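Local atomic coordinates of FERM, RhoGEF and pleckstrin domain protein 2 (Danio rerio, PDB entry 6D21), a protein that probably acts as a guanine nucleotide exchange factor that activates RAC1 in semaphorin and integrin signalling, here represented by its FERM domain. Residues A[268-271]-A[272-276]. Sequence-based numbering, arbitrary orientation.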
loop_
_atom_site.group_PDB
_atom_site.type_symbol
_atom_site.label_atom_id
_atom_site.label_comp_id
_atom_site.label_asym_id
_atom_site.label_seq_id
_atom_site.Cartn_x
_atom_site.Cartn_y
_atom_site.Cartn_z
ATOM N N ILE A 268 -2.600 -1.168 -16.615
ATOM C CA ILE A 268 -2.783 -1.056 -15.178
ATOM C C ILE A 268 -1.801 -0.049 -14.579
ATOM O O ILE A 268 -2.156 0.708 -13.660
ATOM C CB ILE A 268 -2.627 -2.439 -14.508
ATOM C CG1 ILE A 268 -3.879 -3.287 -14.780
ATOM C CG2 ILE A 268 -2.370 -2.305 -13.028
ATOM C CD1 ILE A 268 -3.758 -4.751 -14.362
ATOM N N PHE A 269 -0.570 -0.023 -15.090
ATOM C CA PHE A 269 0.423 0.865 -14.495
ATOM C C PHE A 269 0.182 2.296 -14.958
ATOM O O PHE A 269 0.376 3.247 -14.192
ATOM C CB PHE A 269 1.860 0.457 -14.827
ATOM C CG PHE A 269 2.890 1.359 -14.184
ATOM C CD1 PHE A 269 2.962 1.464 -12.798
ATOM C CD2 PHE A 269 3.753 2.121 -14.953
ATOM C CE1 PHE A 269 3.892 2.291 -12.194
ATOM C CE2 PHE A 269 4.684 2.957 -14.361
ATOM C CZ PHE A 269 4.753 3.046 -12.974
ATOM N N TRP A 270 -0.225 2.430 -16.216
ATOM C CA TRP A 270 -0.591 3.728 -16.769
ATOM C C TRP A 270 -1.756 4.334 -15.964
ATOM O O TRP A 270 -1.669 5.480 -15.514
ATOM C CB TRP A 270 -0.940 3.594 -18.251
ATOM C CG TRP A 270 -1.292 4.878 -18.884
ATOM C CD1 TRP A 270 -0.429 5.837 -19.340
ATOM C CD2 TRP A 270 -2.608 5.371 -19.130
ATOM N NE1 TRP A 270 -1.132 6.901 -19.854
ATOM C CE2 TRP A 270 -2.471 6.638 -19.741
ATOM C CE3 TRP A 270 -3.890 4.864 -18.904
ATOM C CZ2 TRP A 270 -3.570 7.404 -20.125
ATOM C CZ3 TRP A 270 -4.975 5.632 -19.271
ATOM C CH2 TRP A 270 -4.807 6.888 -19.883
ATOM N N LYS A 271 -2.828 3.565 -15.761
ATOM C CA LYS A 271 -3.964 4.035 -14.959
ATOM C C LYS A 271 -3.542 4.448 -13.555
ATOM O O LYS A 271 -3.990 5.472 -13.038
ATOM C CB LYS A 271 -5.050 2.960 -14.847
ATOM C CG LYS A 271 -5.901 2.777 -16.095
ATOM C CD LYS A 271 -7.005 1.746 -15.853
ATOM C CE LYS A 271 -8.093 2.274 -14.927
ATOM N NZ LYS A 271 -9.018 3.190 -15.649
ATOM N N ASN A 272 -2.695 3.634 -12.939
ATOM C CA ASN A 272 -2.170 3.926 -11.617
ATOM C C ASN A 272 -1.429 5.266 -11.602
ATOM O O ASN A 272 -1.493 6.018 -10.636
ATOM C CB ASN A 272 -1.237 2.799 -11.166
ATOM C CG ASN A 272 -1.013 2.782 -9.662
ATOM O OD1 ASN A 272 -1.756 3.407 -8.901
ATOM N ND2 ASN A 272 0.019 2.063 -9.228
ATOM N N CYS A 273 -0.713 5.551 -12.681
ATOM C CA CYS A 273 0.056 6.783 -12.765
ATOM C C CYS A 273 -0.854 7.994 -12.954
ATOM O O CYS A 273 -0.678 9.024 -12.313
ATOM C CB CYS A 273 1.058 6.698 -13.916
ATOM S SG CYS A 273 2.471 5.638 -13.592
ATOM N N VAL A 274 -1.826 7.857 -13.846
ATOM C CA VAL A 274 -2.772 8.921 -14.130
ATOM C C VAL A 274 -3.633 9.271 -12.906
ATOM O O VAL A 274 -3.882 10.450 -12.613
ATOM C CB VAL A 274 -3.664 8.531 -15.329
ATOM C CG1 VAL A 274 -4.824 9.476 -15.454
ATOM C CG2 VAL A 274 -2.825 8.535 -16.607
ATOM N N GLU A 275 -4.082 8.245 -12.200
ATOM C CA GLU A 275 -4.769 8.398 -10.913
ATOM C C GLU A 275 -3.916 9.060 -9.819
ATOM O O GLU A 275 -4.411 9.882 -9.060
ATOM C CB GLU A 275 -5.246 7.023 -10.423
ATOM C CG GLU A 275 -6.465 6.508 -11.179
ATOM C CD GLU A 275 -6.776 5.041 -10.902
ATOM O OE1 GLU A 275 -6.047 4.400 -10.112
ATOM O OE2 GLU A 275 -7.756 4.528 -11.487
ATOM N N HIS A 276 -2.645 8.678 -9.722
ATOM C CA HIS A 276 -1.743 9.325 -8.776
ATOM C C HIS A 276 -1.544 10.787 -9.105
ATOM O O HIS A 276 -1.592 11.640 -8.217
ATOM C CB HIS A 276 -0.382 8.627 -8.745
ATOM C CG HIS A 276 -0.265 7.597 -7.679
ATOM N ND1 HIS A 276 -0.877 6.360 -7.771
ATOM C CD2 HIS A 276 0.348 7.627 -6.474
ATOM C CE1 HIS A 276 -0.613 5.660 -6.682
ATOM N NE2 HIS A 276 0.123 6.409 -5.874
#
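Phe269 with Cys273 and Trp270 with Val274 are local i to i+4 contacts on successive positions of helix 263-281, in the PH-like lobe of the FERM domain. On the buried side, Cys273 SG sits over one face of the Phe269 ring, 3.7 Å from its centroid and displaced toward the CE2-CZ side, a sulfur-aromatic contact. With CG anti to the backbone N (chi1 -179°), the Phe269 ring turns one face to that sulfur; Phe240 meets it edge-to-face. One position along, Val274 CG2 lies over the six-membered ring of Trp270, 3.9 Å from its centroid, in a CH-pi contact, while the indole NE1 is hydrogen-bonded to Leu233 O. Replacing Trp270 by an alanine is likely to leave Leu233 O without this donor and Val274 CG2 without its aromatic face. Helical backbone bonds underlie both pairs, such as Val274 N to Trp270 O at 2.9 Å. Lys271 NZ and Glu275 OE2, 4.6 Å apart, are too distant for a salt bridge. Asn272 O accepts from both His276 N and His276 ND1, on opposite faces of its carbonyl plane; the ND1 bond probably limits rotation of the imidazole. A C-terminal helix packed against the beta-sheet is the hallmark of the PH-like fold.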